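Local atomic coordinates of spherulin-3A (Physarum polycephalum, PDB entry 1HDF), a protein that serves as a calcium-binding structural protein of the cytoplasm, built on the same beta/gamma-crystallin domain fold as the beta- and gamma-crystallins of the eye lens. Residues S48-G53 and T80-R85; K57-K62 and F70-E75; K12-L17 and K29-V34; Y35-V40 and S92-A97. All coordinates share one frame; numbering follows the deposited sequence.

The four contacts show how one beta/gamma-crystallin domain is built from two antiparallel sheets and carries two calcium sites. Along the chain the hairpin of contact 3 (12-17 with 29-34) comes first; contact 4 (35-40 with 92-97) then spans contact 1 (48-53 with 80-85), which spans the hairpin of contact 2 (57-62 with 70-75). Contacts 1 and 3 share the sheet of strands 15-18 and 49-52, their centres about 14 Å apart. Contacts 2 and 4 meet in the other sheet. Contacts 1 and 4, about 15 Å apart between centres, are matching loop-to-strand closures; in each a serine, Ser-48 or Ser-92, binds a calcium ion beside the closure.

Contact 1 (S48-G53 and T80-R85); sequences SSVKVG and TDLTTR. With CA (calcium ion), chain C.
Ser-48 and Leu-82 show how a Greek-key loop is fastened beside a metal site by one backbone bond and one apolar side chain. The polar tie across the contact is the hydrogen bond from Leu-82 N to Ser-48 O, 2.7 Å long, with the donor tilted 24° from the carbonyl plane. The same oxygen receives a CA-H...O contact from Asp-81 CA at 3.4 Å.

Carbon-on-carbonyl contacts come next: Leu-82 CB and CG both lie against the Ser-48 carbonyl, and Ser-49 CB rests on Thr-80 O at 3.6 Å, while Ser-49 OG is bonded to His-20 O.

The apolar share falls to Leu-82. Its CB points toward strand 49-52, and with CG anti to the carbonyl carbon (chi1 -80°) the CD1 methyl meets Val-50 CG2 at 4.0 Å, the two side chains crossing at a slant.

Within 80-85 the loop steadies itself. Asp-81 OD1 accepts from Thr-83 N at 2.8 Å, met on the anti side of the carboxylate, which makes an Asx turn at the start of the 3-10 segment 82-84.

Metal binding is the last kind of interaction. Ser-48 OG, also bonded to Asn-88 ND2, reaches the calcium ion at 2.3 Å, and two waters join it there. Lys-19 O, Val-46 O and Asp-89 OD1 complete the site.

Ser-48 and Ser-49 form a classic beta bulge opposite Tyr-18. The chemistry implies a division of labour within Ser-48: its hydroxyl serves the calcium and its carbonyl holds the loop, so metal site and loop closure are probably coupled through one residue.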
loop_
_atom_site.group_PDB
_atom_site.type_symbol
_atom_site.label_atom_id
_atom_site.label_comp_id
_atom_site.label_asym_id
_atom_site.label_seq_id
_atom_site.Cartn_x
_atom_site.Cartn_y
_atom_site.Cartn_z
ATOM N N SER A 48 7.757 -23.672 9.556
ATOM C CA SER A 48 8.351 -24.895 9.040
ATOM C C SER A 48 7.791 -25.366 7.700
ATOM O O SER A 48 8.458 -26.116 6.995
ATOM C CB SER A 48 8.220 -26.000 10.084
ATOM O OG SER A 48 8.929 -25.634 11.258
ATOM N N SER A 49 6.573 -24.941 7.362
ATOM C CA SER A 49 5.940 -25.301 6.088
ATOM C C SER A 49 5.173 -24.102 5.520
ATOM O O SER A 49 4.729 -23.226 6.265
ATOM C CB SER A 49 4.999 -26.504 6.255
ATOM O OG SER A 49 3.914 -26.211 7.115
ATOM N N VAL A 50 5.012 -24.065 4.198
ATOM C CA VAL A 50 4.341 -22.941 3.549
ATOM C C VAL A 50 3.450 -23.313 2.358
ATOM O O VAL A 50 3.673 -24.316 1.690
ATOM C CB VAL A 50 5.389 -21.910 3.040
ATOM C CG1 VAL A 50 4.692 -20.674 2.471
ATOM C CG2 VAL A 50 6.335 -21.533 4.163
ATOM N N LYS A 51 2.447 -22.477 2.102
ATOM C CA LYS A 51 1.539 -22.647 0.980
ATOM C C LYS A 51 1.344 -21.278 0.335
ATOM O O LYS A 51 1.017 -20.306 1.018
ATOM C CB LYS A 51 0.185 -23.182 1.444
ATOM C CG LYS A 51 0.160 -24.651 1.801
ATOM C CD LYS A 51 -1.249 -25.064 2.178
ATOM C CE LYS A 51 -1.401 -26.582 2.251
ATOM N NZ LYS A 51 -2.794 -26.974 2.641
ATOM N N VAL A 52 1.546 -21.198 -0.975
ATOM C CA VAL A 52 1.382 -19.935 -1.690
ATOM C C VAL A 52 0.217 -20.047 -2.672
ATOM O O VAL A 52 0.124 -21.010 -3.449
ATOM C CB VAL A 52 2.673 -19.539 -2.458
ATOM C CG1 VAL A 52 2.558 -18.100 -2.957
ATOM C CG2 VAL A 52 3.893 -19.678 -1.552
ATOM N N GLY A 53 -0.669 -19.055 -2.634
ATOM C CA GLY A 53 -1.835 -19.071 -3.498
ATOM C C GLY A 53 -1.563 -18.838 -4.970
ATOM O O GLY A 53 -0.431 -18.546 -5.360
ATOM N N THR A 80 6.638 -28.683 2.391
ATOM C CA THR A 80 6.245 -29.371 3.623
ATOM C C THR A 80 7.278 -29.275 4.730
ATOM O O THR A 80 6.957 -29.447 5.900
ATOM C CB THR A 80 5.964 -30.867 3.382
ATOM O OG1 THR A 80 7.186 -31.528 3.039
ATOM C CG2 THR A 80 4.961 -31.054 2.265
ATOM N N ASP A 81 8.520 -29.007 4.354
ATOM C CA ASP A 81 9.595 -28.887 5.330
ATOM C C ASP A 81 10.614 -27.863 4.825
ATOM O O ASP A 81 11.328 -28.112 3.852
ATOM C CB ASP A 81 10.261 -30.246 5.523
ATOM C CG ASP A 81 11.260 -30.248 6.653
ATOM O OD1 ASP A 81 11.900 -29.204 6.891
ATOM O OD2 ASP A 81 11.417 -31.303 7.298
ATOM N N LEU A 82 10.680 -26.717 5.494
ATOM C CA LEU A 82 11.596 -25.652 5.098
ATOM C C LEU A 82 13.081 -25.961 5.292
ATOM O O LEU A 82 13.935 -25.190 4.854
ATOM C CB LEU A 82 11.239 -24.353 5.833
ATOM C CG LEU A 82 10.059 -23.565 5.253
ATOM C CD1 LEU A 82 9.690 -22.406 6.161
ATOM C CD2 LEU A 82 10.437 -23.052 3.880
ATOM N N THR A 83 13.393 -27.075 5.952
ATOM C CA THR A 83 14.787 -27.446 6.155
ATOM C C THR A 83 15.361 -27.720 4.773
ATOM O O THR A 83 16.532 -27.460 4.503
ATOM C CB THR A 83 14.924 -28.715 7.042
ATOM O OG1 THR A 83 14.219 -29.805 6.440
ATOM C CG2 THR A 83 14.353 -28.465 8.433
ATOM N N THR A 84 14.505 -28.221 3.891
ATOM C CA THR A 84 14.888 -28.533 2.524
ATOM C C THR A 84 15.421 -27.305 1.774
ATOM O O THR A 84 16.118 -27.437 0.777
ATOM C CB THR A 84 13.686 -29.111 1.746
ATOM O OG1 THR A 84 14.145 -29.708 0.531
ATOM C CG2 THR A 84 12.706 -28.024 1.395
ATOM N N ARG A 85 15.082 -26.112 2.251
ATOM C CA ARG A 85 15.551 -24.882 1.616
ATOM C C ARG A 85 16.433 -24.080 2.579
ATOM O O ARG A 85 16.662 -22.893 2.372
ATOM C CB ARG A 85 14.363 -24.019 1.169
ATOM C CG ARG A 85 13.316 -24.751 0.329
ATOM C CD ARG A 85 13.925 -25.389 -0.923
ATOM N NE ARG A 85 14.515 -24.406 -1.835
ATOM C CZ ARG A 85 13.821 -23.578 -2.615
ATOM N NH1 ARG A 85 12.491 -23.594 -2.614
ATOM N NH2 ARG A 85 14.460 -22.728 -3.404
HETATM CA CA CA C . 8.763 -24.721 13.347
HETATM O O HOH W 1 8.821 -24.117 15.759
HETATM O O HOH W 2 9.798 -27.019 14.110
#

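Contact 2 (K57-K62 and F70-E75); sequences KAFIFK and FIRLEE. With CA (calcium ion), chain D.
Ala-58 and Leu-73 form the tight end of an antiparallel hairpin in the second Greek key, Leu-73 N reaching Ala-58 O at 2.6 Å; the bonds between Ile-60 and Ile-71 are longer and weak, but Ile-60 CG1 packs on Ile-71 CG1 at 3.6 Å.

On the other face the Phe-61 and Phe-70 rings are near parallel, planes 23° apart, slid until they barely overlap. Phe-70 CB lies over the Phe-61 face, a CH-pi contact; chi1 of 66° lays the Phe-70 ring alongside. The methylenes of Arg-72 run along Phe-59, and its NH1 bonds to Gly-68 O of the second subunit.

The more open side, where Glu-74 and Glu-75 are partly exposed, is ionic, though Lys-57 is buried. Lys-57 NZ meets the syn lone pair of Glu-75 OE1 at 2.8 Å, Glu-74 OE1 weakly at 3.3 Å, and Asn-67 OD1 of the second subunit. Arg-72 NE lies near Glu-74 OE2 as a charge pair only. A methionine in place of Lys-57 would probably leave Glu-75 without this positive mate and weaken the link to that subunit. The charged end of the hairpin thus probably helps hold the second subunit, while Lys-62 O at the other end binds calcium.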
loop_
_atom_site.group_PDB
_atom_site.type_symbol
_atom_site.label_atom_id
_atom_site.label_comp_id
_atom_site.label_asym_id
_atom_site.label_seq_id
_atom_site.Cartn_x
_atom_site.Cartn_y
_atom_site.Cartn_z
ATOM N N LYS A 57 3.477 -14.627 -5.665
ATOM C CA LYS A 57 4.873 -14.971 -5.448
ATOM C C LYS A 57 5.134 -14.642 -3.990
ATOM O O LYS A 57 4.548 -13.704 -3.445
ATOM C CB LYS A 57 5.799 -14.130 -6.324
ATOM C CG LYS A 57 6.693 -14.935 -7.252
ATOM C CD LYS A 57 5.892 -15.555 -8.384
ATOM C CE LYS A 57 6.797 -15.986 -9.523
ATOM N NZ LYS A 57 5.999 -16.405 -10.707
ATOM N N ALA A 58 5.999 -15.417 -3.353
ATOM C CA ALA A 58 6.334 -15.167 -1.966
ATOM C C ALA A 58 7.845 -15.190 -1.804
ATOM O O ALA A 58 8.524 -16.074 -2.327
ATOM C CB ALA A 58 5.697 -16.213 -1.081
ATOM N N PHE A 59 8.370 -14.201 -1.095
ATOM C CA PHE A 59 9.800 -14.119 -0.844
ATOM C C PHE A 59 10.025 -14.138 0.670
ATOM O O PHE A 59 9.638 -13.211 1.386
ATOM C CB PHE A 59 10.372 -12.842 -1.466
ATOM C CG PHE A 59 10.193 -12.761 -2.964
ATOM C CD1 PHE A 59 8.978 -12.366 -3.514
ATOM C CD2 PHE A 59 11.230 -13.110 -3.820
ATOM C CE1 PHE A 59 8.798 -12.319 -4.905
ATOM C CE2 PHE A 59 11.061 -13.067 -5.207
ATOM C CZ PHE A 59 9.839 -12.671 -5.747
ATOM N N ILE A 60 10.637 -15.211 1.153
ATOM C CA ILE A 60 10.901 -15.366 2.578
ATOM C C ILE A 60 12.367 -15.061 2.890
ATOM O O ILE A 60 13.267 -15.555 2.218
ATOM C CB ILE A 60 10.545 -16.797 3.027
ATOM C CG1 ILE A 60 11.270 -17.813 2.138
ATOM C CG2 ILE A 60 9.039 -17.003 2.946
ATOM C CD1 ILE A 60 11.035 -19.254 2.540
ATOM N N PHE A 61 12.594 -14.243 3.916
ATOM C CA PHE A 61 13.943 -13.835 4.309
ATOM C C PHE A 61 14.347 -14.338 5.681
ATOM O O PHE A 61 13.521 -14.412 6.595
ATOM C CB PHE A 61 14.046 -12.310 4.280
ATOM C CG PHE A 61 13.720 -11.729 2.950
ATOM C CD1 PHE A 61 12.402 -11.720 2.489
ATOM C CD2 PHE A 61 14.734 -11.281 2.108
ATOM C CE1 PHE A 61 12.104 -11.283 1.213
ATOM C CE2 PHE A 61 14.445 -10.843 0.827
ATOM C CZ PHE A 61 13.131 -10.843 0.375
ATOM N N LYS A 62 15.627 -14.661 5.831
ATOM C CA LYS A 62 16.112 -15.168 7.100
ATOM C C LYS A 62 16.073 -14.104 8.177
ATOM O O LYS A 62 15.837 -14.410 9.341
ATOM C CB LYS A 62 17.536 -15.696 6.963
ATOM C CG LYS A 62 18.056 -16.335 8.238
ATOM C CD LYS A 62 19.178 -17.306 7.939
ATOM C CE LYS A 62 19.441 -18.209 9.128
ATOM N NZ LYS A 62 20.540 -19.171 8.852
ATOM N N PHE A 70 17.524 -15.751 1.332
ATOM C CA PHE A 70 16.105 -15.805 1.024
ATOM C C PHE A 70 15.863 -16.633 -0.230
ATOM O O PHE A 70 16.805 -17.020 -0.915
ATOM C CB PHE A 70 15.577 -14.379 0.831
ATOM C CG PHE A 70 16.144 -13.677 -0.371
ATOM C CD1 PHE A 70 17.349 -12.983 -0.286
ATOM C CD2 PHE A 70 15.483 -13.723 -1.594
ATOM C CE1 PHE A 70 17.883 -12.348 -1.401
ATOM C CE2 PHE A 70 16.003 -13.094 -2.713
ATOM C CZ PHE A 70 17.208 -12.402 -2.621
ATOM N N ILE A 71 14.597 -16.919 -0.515
ATOM C CA ILE A 71 14.230 -17.675 -1.707
ATOM C C ILE A 71 12.853 -17.253 -2.206
ATOM O O ILE A 71 12.018 -16.761 -1.438
ATOM C CB ILE A 71 14.176 -19.205 -1.455
ATOM C CG1 ILE A 71 13.086 -19.529 -0.433
ATOM C CG2 ILE A 71 15.552 -19.720 -1.009
ATOM C CD1 ILE A 71 12.738 -21.003 -0.355
ATOM N N ARG A 72 12.626 -17.453 -3.497
ATOM C CA ARG A 72 11.351 -17.124 -4.106
ATOM C C ARG A 72 10.429 -18.341 -4.118
ATOM O O ARG A 72 10.852 -19.448 -4.467
ATOM C CB ARG A 72 11.572 -16.636 -5.539
ATOM C CG ARG A 72 10.305 -16.573 -6.380
ATOM C CD ARG A 72 10.620 -16.069 -7.781
ATOM N NE ARG A 72 11.669 -16.866 -8.406
ATOM C CZ ARG A 72 12.377 -16.473 -9.456
ATOM N NH1 ARG A 72 12.146 -15.286 -10.004
ATOM N NH2 ARG A 72 13.330 -17.257 -9.947
ATOM N N LEU A 73 9.174 -18.144 -3.724
ATOM C CA LEU A 73 8.204 -19.238 -3.740
ATOM C C LEU A 73 7.213 -18.959 -4.863
ATOM O O LEU A 73 6.646 -17.873 -4.944
ATOM C CB LEU A 73 7.486 -19.364 -2.389
ATOM C CG LEU A 73 8.399 -19.785 -1.231
ATOM C CD1 LEU A 73 7.547 -20.131 -0.013
ATOM C CD2 LEU A 73 9.269 -20.994 -1.647
ATOM N N GLU A 74 7.031 -19.944 -5.732
ATOM C CA GLU A 74 6.148 -19.832 -6.889
ATOM C C GLU A 74 4.669 -19.943 -6.541
ATOM O O GLU A 74 4.303 -20.538 -5.534
ATOM C CB GLU A 74 6.495 -20.931 -7.898
ATOM C CG GLU A 74 7.937 -20.918 -8.356
ATOM C CD GLU A 74 8.276 -19.647 -9.097
ATOM O OE1 GLU A 74 7.483 -19.235 -9.954
ATOM O OE2 GLU A 74 9.333 -19.050 -8.843
ATOM N N GLU A 75 3.820 -19.383 -7.395
ATOM C CA GLU A 75 2.377 -19.443 -7.191
ATOM C C GLU A 75 1.928 -20.886 -7.036
ATOM O O GLU A 75 2.559 -21.799 -7.564
ATOM C CB GLU A 75 1.642 -18.828 -8.386
ATOM C CG GLU A 75 2.033 -19.430 -9.730
ATOM C CD GLU A 75 3.193 -18.696 -10.392
ATOM O OE1 GLU A 75 4.070 -18.191 -9.666
ATOM O OE2 GLU A 75 3.234 -18.635 -11.642
HETATM CA CA CA D . 15.579 -15.178 11.562
HETATM O O HOH W 3 17.562 -13.338 11.973
HETATM O O HOH W 4 16.019 -14.000 13.878
HETATM O O HOH W 5 17.734 -16.898 11.909
#

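Contact 3 (K12-L17 and K29-V34); sequences KGEVFL and KVTGNV
Val-15 and Val-30 face each other as an antiparallel hydrogen-bonded pair at the open end of the hairpin formed by strands 15-18 and 27-30, in the first Greek key of the beta/gamma-crystallin domain. Val-30 N donates to Val-15 O at 2.8 Å, and Val-15 N returns a bond of 2.9 Å to Val-30 O. On the face of the valines, Leu-17 CD1 meets Val-30 CG2 at 3.9 Å.

The other face belongs to Lys-29, whose partner in the non-hydrogen-bonded pair is Phe-16. Its CG stands anti to the backbone N (chi1 168°), which carries the chain alongside the phenylalanine, where Lys-29 CG lies in the ring plane at the edge and Lys-29 CD comes to 3.4 Å from Phe-16 CE1. A bend at chi3 (68°) then brings NZ to Glu-14 OE2, a salt bridge whose hydrogen bond is weak at 3.3 Å. An alanine in place of Lys-29 is likely to uncover that edge of the Phe-16 ring and leave the Glu-14 carboxylate without this positive charge.

What positions this first shell lies further out. Glu-14 is steadied by its other oxygen, OE1, bonded to Ala-11 N in the N-terminal arm, and Val-6 and Pro-10 pack against Phe-16. Val-15, Leu-17 and Val-30 are backed by Met-94 and Val-96 of strand 93-98 in the opposing sheet. Past the paired strands Thr-31 OG1 and Ser-1 OG of the third subunit share a hydrogen bond, and the Thr-31 methyl, CG2, rests 3.3 Å from Gly-13 O.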
loop_
_atom_site.group_PDB
_atom_site.type_symbol
_atom_site.label_atom_id
_atom_site.label_comp_id
_atom_site.label_asym_id
_atom_site.label_seq_id
_atom_site.Cartn_x
_atom_site.Cartn_y
_atom_site.Cartn_z
ATOM N N LYS A 12 -5.554 -16.229 -4.103
ATOM C CA LYS A 12 -4.663 -15.217 -4.659
ATOM C C LYS A 12 -4.285 -14.136 -3.643
ATOM O O LYS A 12 -5.153 -13.526 -3.018
ATOM C CB LYS A 12 -5.309 -14.563 -5.885
ATOM C CG LYS A 12 -4.494 -13.411 -6.457
ATOM C CD LYS A 12 -5.156 -12.798 -7.678
ATOM C CE LYS A 12 -4.283 -11.706 -8.257
ATOM N NZ LYS A 12 -4.896 -11.079 -9.466
ATOM N N GLY A 13 -2.984 -13.910 -3.484
ATOM C CA GLY A 13 -2.514 -12.901 -2.552
ATOM C C GLY A 13 -2.399 -13.375 -1.112
ATOM O O GLY A 13 -2.098 -12.586 -0.217
ATOM N N GLU A 14 -2.647 -14.660 -0.882
ATOM C CA GLU A 14 -2.546 -15.201 0.469
ATOM C C GLU A 14 -1.441 -16.230 0.576
ATOM O O GLU A 14 -1.179 -16.986 -0.360
ATOM C CB GLU A 14 -3.839 -15.878 0.901
ATOM C CG GLU A 14 -5.096 -15.091 0.662
ATOM C CD GLU A 14 -6.316 -15.835 1.165
ATOM O OE1 GLU A 14 -6.439 -17.052 0.893
ATOM O OE2 GLU A 14 -7.154 -15.202 1.836
ATOM N N VAL A 15 -0.803 -16.253 1.737
ATOM C CA VAL A 15 0.255 -17.203 2.009
ATOM C C VAL A 15 -0.009 -17.749 3.400
ATOM O O VAL A 15 -0.202 -16.986 4.346
ATOM C CB VAL A 15 1.642 -16.534 1.983
ATOM C CG1 VAL A 15 2.709 -17.556 2.375
ATOM C CG2 VAL A 15 1.926 -15.982 0.593
ATOM N N PHE A 16 -0.039 -19.071 3.514
ATOM C CA PHE A 16 -0.283 -19.715 4.794
ATOM C C PHE A 16 1.039 -20.182 5.363
ATOM O O PHE A 16 1.766 -20.925 4.710
ATOM C CB PHE A 16 -1.210 -20.926 4.636
ATOM C CG PHE A 16 -2.630 -20.581 4.286
ATOM C CD1 PHE A 16 -3.102 -19.268 4.391
ATOM C CD2 PHE A 16 -3.515 -21.581 3.874
ATOM C CE1 PHE A 16 -4.442 -18.960 4.087
ATOM C CE2 PHE A 16 -4.849 -21.287 3.569
ATOM C CZ PHE A 16 -5.316 -19.972 3.677
ATOM N N LEU A 17 1.342 -19.737 6.579
ATOM C CA LEU A 17 2.572 -20.106 7.265
ATOM C C LEU A 17 2.206 -21.044 8.416
ATOM O O LEU A 17 1.334 -20.728 9.220
ATOM C CB LEU A 17 3.270 -18.849 7.800
ATOM C CG LEU A 17 3.641 -17.790 6.750
ATOM C CD1 LEU A 17 4.308 -16.590 7.423
ATOM C CD2 LEU A 17 4.570 -18.410 5.691
ATOM N N LYS A 29 -2.281 -16.575 8.119
ATOM C CA LYS A 29 -2.577 -16.188 6.755
ATOM C C LYS A 29 -1.956 -14.808 6.607
ATOM O O LYS A 29 -2.212 -13.911 7.413
ATOM C CB LYS A 29 -4.086 -16.105 6.505
ATOM C CG LYS A 29 -4.422 -15.434 5.175
ATOM C CD LYS A 29 -5.756 -15.889 4.603
ATOM C CE LYS A 29 -6.933 -15.406 5.438
ATOM N NZ LYS A 29 -8.230 -15.881 4.860
ATOM N N VAL A 30 -1.127 -14.647 5.588
ATOM C CA VAL A 30 -0.470 -13.375 5.346
ATOM C C VAL A 30 -0.765 -12.846 3.952
ATOM O O VAL A 30 -0.869 -13.609 2.998
ATOM C CB VAL A 30 1.057 -13.510 5.468
ATOM C CG1 VAL A 30 1.719 -12.179 5.142
ATOM C CG2 VAL A 30 1.433 -13.969 6.864
ATOM N N THR A 31 -0.910 -11.534 3.847
ATOM C CA THR A 31 -1.132 -10.873 2.568
ATOM C C THR A 31 -0.229 -9.645 2.650
ATOM O O THR A 31 0.199 -9.262 3.738
ATOM C CB THR A 31 -2.583 -10.398 2.387
ATOM O OG1 THR A 31 -2.851 -9.358 3.329
ATOM C CG2 THR A 31 -3.565 -11.548 2.601
ATOM N N GLY A 32 0.058 -9.029 1.512
ATOM C CA GLY A 32 0.923 -7.867 1.530
ATOM C C GLY A 32 2.293 -8.275 2.039
ATOM O O GLY A 32 2.672 -9.443 1.926
ATOM N N ASN A 33 3.030 -7.329 2.611
ATOM C CA ASN A 33 4.364 -7.619 3.116
ATOM C C ASN A 33 4.468 -7.476 4.629
ATOM O O ASN A 33 3.712 -6.740 5.253
ATOM C CB ASN A 33 5.384 -6.687 2.462
ATOM C CG ASN A 33 5.227 -6.615 0.959
ATOM O OD1 ASN A 33 4.893 -7.605 0.313
ATOM N ND2 ASN A 33 5.481 -5.440 0.393
ATOM N N VAL A 34 5.414 -8.195 5.211
ATOM C CA VAL A 34 5.651 -8.136 6.646
ATOM C C VAL A 34 7.159 -8.016 6.795
ATOM O O VAL A 34 7.874 -9.001 6.613
ATOM C CB VAL A 34 5.152 -9.418 7.350
ATOM C CG1 VAL A 34 5.478 -9.361 8.851
ATOM C CG2 VAL A 34 3.649 -9.574 7.132
#

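Contact 4 (Y35-V40 and S92-A97); sequences YDFRSV and SSMIVA. With CA (calcium ion), chain D.
The ring of Phe-37 lies against the backbone of Ser-92 to Met-94. Over one face stands Ser-93 N, 3.5 Å above the plane and displaced toward the rim; Ser-92 C and Met-94 N approach obliquely. At the far end of the ring CZ touches Met-94 CB at 3.7 Å, the two side chains crossing; this residue is a selenomethionine. Phe-37 CG is anti to its carbonyl carbon (chi1 -84°), which swings the ring over the strand. The second flat group, the guanidinium of Arg-38, takes Asp-36 OD2 at its edge, in plane, in a salt bridge of 2.6 Å from NH1.

Backbone bonds hold the loop that carries the ring. Phe-37 N donates to Ser-92 O at 2.9 Å, almost straight at 175°, although the donor stands above the carbonyl plane. Asp-36 O holds the 3-10 segment 37-39 by accepting from both Ser-39 N and Ser-39 OG. Alongside, Ser-93 CB rests on Tyr-35 O at 3.5 Å, while Ser-93 OG is bonded to Asp-63 O. Ser-92 OG, also bonded to Asn-44 ND2, binds calcium at 2.4 Å, in a site shared with Asp-45, Lys-62 and Ala-90.

Phe-37 thus plugs the interior between the sheets, packing on Leu-17 of strand 15-18 and on Leu-43 and Ile-91 in loops, while Met-94 reaches Val-15, Val-30 and Ile-60, and strand 93-98 runs between strands 33-34 and 56-61.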
loop_
_atom_site.group_PDB
_atom_site.type_symbol
_atom_site.label_atom_id
_atom_site.label_comp_id
_atom_site.label_asym_id
_atom_site.label_seq_id
_atom_site.Cartn_x
_atom_site.Cartn_y
_atom_site.Cartn_z
ATOM N N TYR A 35 7.640 -6.813 7.115
ATOM C CA TYR A 35 9.083 -6.576 7.238
ATOM C C TYR A 35 9.717 -7.048 8.531
ATOM O O TYR A 35 10.940 -7.004 8.676
ATOM C CB TYR A 35 9.410 -5.095 7.009
ATOM C CG TYR A 35 8.830 -4.152 8.039
ATOM C CD1 TYR A 35 9.441 -3.974 9.281
ATOM C CD2 TYR A 35 7.663 -3.439 7.772
ATOM C CE1 TYR A 35 8.899 -3.103 10.236
ATOM C CE2 TYR A 35 7.110 -2.572 8.716
ATOM C CZ TYR A 35 7.728 -2.404 9.941
ATOM O OH TYR A 35 7.178 -1.536 10.859
ATOM N N ASP A 36 8.897 -7.505 9.471
ATOM C CA ASP A 36 9.421 -8.015 10.739
ATOM C C ASP A 36 8.416 -8.943 11.414
ATOM O O ASP A 36 7.448 -8.495 12.024
ATOM C CB ASP A 36 9.776 -6.872 11.692
ATOM C CG ASP A 36 10.694 -7.324 12.820
ATOM O OD1 ASP A 36 10.781 -8.545 13.083
ATOM O OD2 ASP A 36 11.327 -6.456 13.456
ATOM N N PHE A 37 8.661 -10.242 11.290
ATOM C CA PHE A 37 7.805 -11.264 11.878
ATOM C C PHE A 37 7.702 -11.098 13.394
ATOM O O PHE A 37 6.886 -11.747 14.050
ATOM C CB PHE A 37 8.353 -12.649 11.530
ATOM C CG PHE A 37 7.925 -13.148 10.182
ATOM C CD1 PHE A 37 7.670 -12.263 9.142
ATOM C CD2 PHE A 37 7.770 -14.508 9.954
ATOM C CE1 PHE A 37 7.258 -12.727 7.890
ATOM C CE2 PHE A 37 7.361 -14.982 8.709
ATOM C CZ PHE A 37 7.103 -14.087 7.675
ATOM N N ARG A 38 8.540 -10.221 13.936
ATOM C CA ARG A 38 8.549 -9.936 15.364
ATOM C C ARG A 38 7.302 -9.156 15.765
ATOM O O ARG A 38 6.952 -9.094 16.942
ATOM C CB ARG A 38 9.777 -9.103 15.725
ATOM C CG ARG A 38 10.861 -9.839 16.466
ATOM C CD ARG A 38 11.756 -10.608 15.553
ATOM N NE ARG A 38 13.151 -10.212 15.717
ATOM C CZ ARG A 38 13.647 -9.039 15.344
ATOM N NH1 ARG A 38 12.864 -8.135 14.781
ATOM N NH2 ARG A 38 14.932 -8.769 15.536
ATOM N N SER A 39 6.651 -8.544 14.783
ATOM C CA SER A 39 5.456 -7.753 15.040
ATOM C C SER A 39 4.269 -8.643 15.364
ATOM O O SER A 39 3.231 -8.156 15.814
ATOM C CB SER A 39 5.132 -6.873 13.828
ATOM O OG SER A 39 4.963 -7.658 12.659
ATOM N N VAL A 40 4.424 -9.945 15.124
ATOM C CA VAL A 40 3.367 -10.924 15.405
ATOM C C VAL A 40 3.903 -11.900 16.456
ATOM O O VAL A 40 4.858 -12.630 16.209
ATOM C CB VAL A 40 2.974 -11.710 14.128
ATOM C CG1 VAL A 40 1.864 -12.707 14.446
ATOM C CG2 VAL A 40 2.526 -10.743 13.036
ATOM N N SER A 92 12.175 -14.281 9.062
ATOM C CA SER A 92 11.898 -13.115 9.886
ATOM C C SER A 92 11.231 -11.963 9.144
ATOM O O SER A 92 10.962 -10.919 9.731
ATOM C CB SER A 92 13.188 -12.639 10.549
ATOM O OG SER A 92 13.762 -13.671 11.341
ATOM N N SER A 93 10.978 -12.152 7.852
ATOM C CA SER A 93 10.302 -11.149 7.031
ATOM C C SER A 93 9.843 -11.830 5.744
ATOM O O SER A 93 10.339 -12.897 5.386
ATOM C CB SER A 93 11.216 -9.945 6.722
ATOM O OG SER A 93 12.353 -10.298 5.959
HETATM N N MSE A 94 8.893 -11.221 5.050
HETATM C CA MSE A 94 8.388 -11.825 3.838
HETATM C C MSE A 94 7.645 -10.818 2.975
HETATM O O MSE A 94 7.028 -9.891 3.489
HETATM C CB MSE A 94 7.467 -12.996 4.210
HETATM C CG MSE A 94 6.777 -13.678 3.039
HETATM SE SE MSE A 94 5.822 -15.300 3.542
HETATM C CE MSE A 94 4.228 -14.491 4.256
ATOM N N ILE A 95 7.740 -11.007 1.662
ATOM C CA ILE A 95 7.064 -10.162 0.679
ATOM C C ILE A 95 6.077 -11.033 -0.096
ATOM O O ILE A 95 6.437 -12.104 -0.599
ATOM C CB ILE A 95 8.064 -9.542 -0.339
ATOM C CG1 ILE A 95 8.894 -8.448 0.337
ATOM C CG2 ILE A 95 7.309 -8.954 -1.516
ATOM C CD1 ILE A 95 9.967 -7.850 -0.545
ATOM N N VAL A 96 4.831 -10.586 -0.171
ATOM C CA VAL A 96 3.805 -11.316 -0.906
ATOM C C VAL A 96 3.383 -10.417 -2.057
ATOM O O VAL A 96 2.848 -9.329 -1.837
ATOM C CB VAL A 96 2.572 -11.622 -0.026
ATOM C CG1 VAL A 96 1.534 -12.371 -0.843
ATOM C CG2 VAL A 96 2.983 -12.442 1.198
ATOM N N ALA A 97 3.640 -10.863 -3.281
ATOM C CA ALA A 97 3.304 -10.074 -4.460
ATOM C C ALA A 97 2.434 -10.849 -5.438
ATOM O O ALA A 97 2.646 -12.041 -5.668
ATOM C CB ALA A 97 4.581 -9.607 -5.148
HETATM CA CA CA D . 15.579 -15.178 11.562
HETATM O O HOH W 3 17.562 -13.338 11.973
HETATM O O HOH W 4 16.019 -14.000 13.878
HETATM O O HOH W 5 17.734 -16.898 11.909
#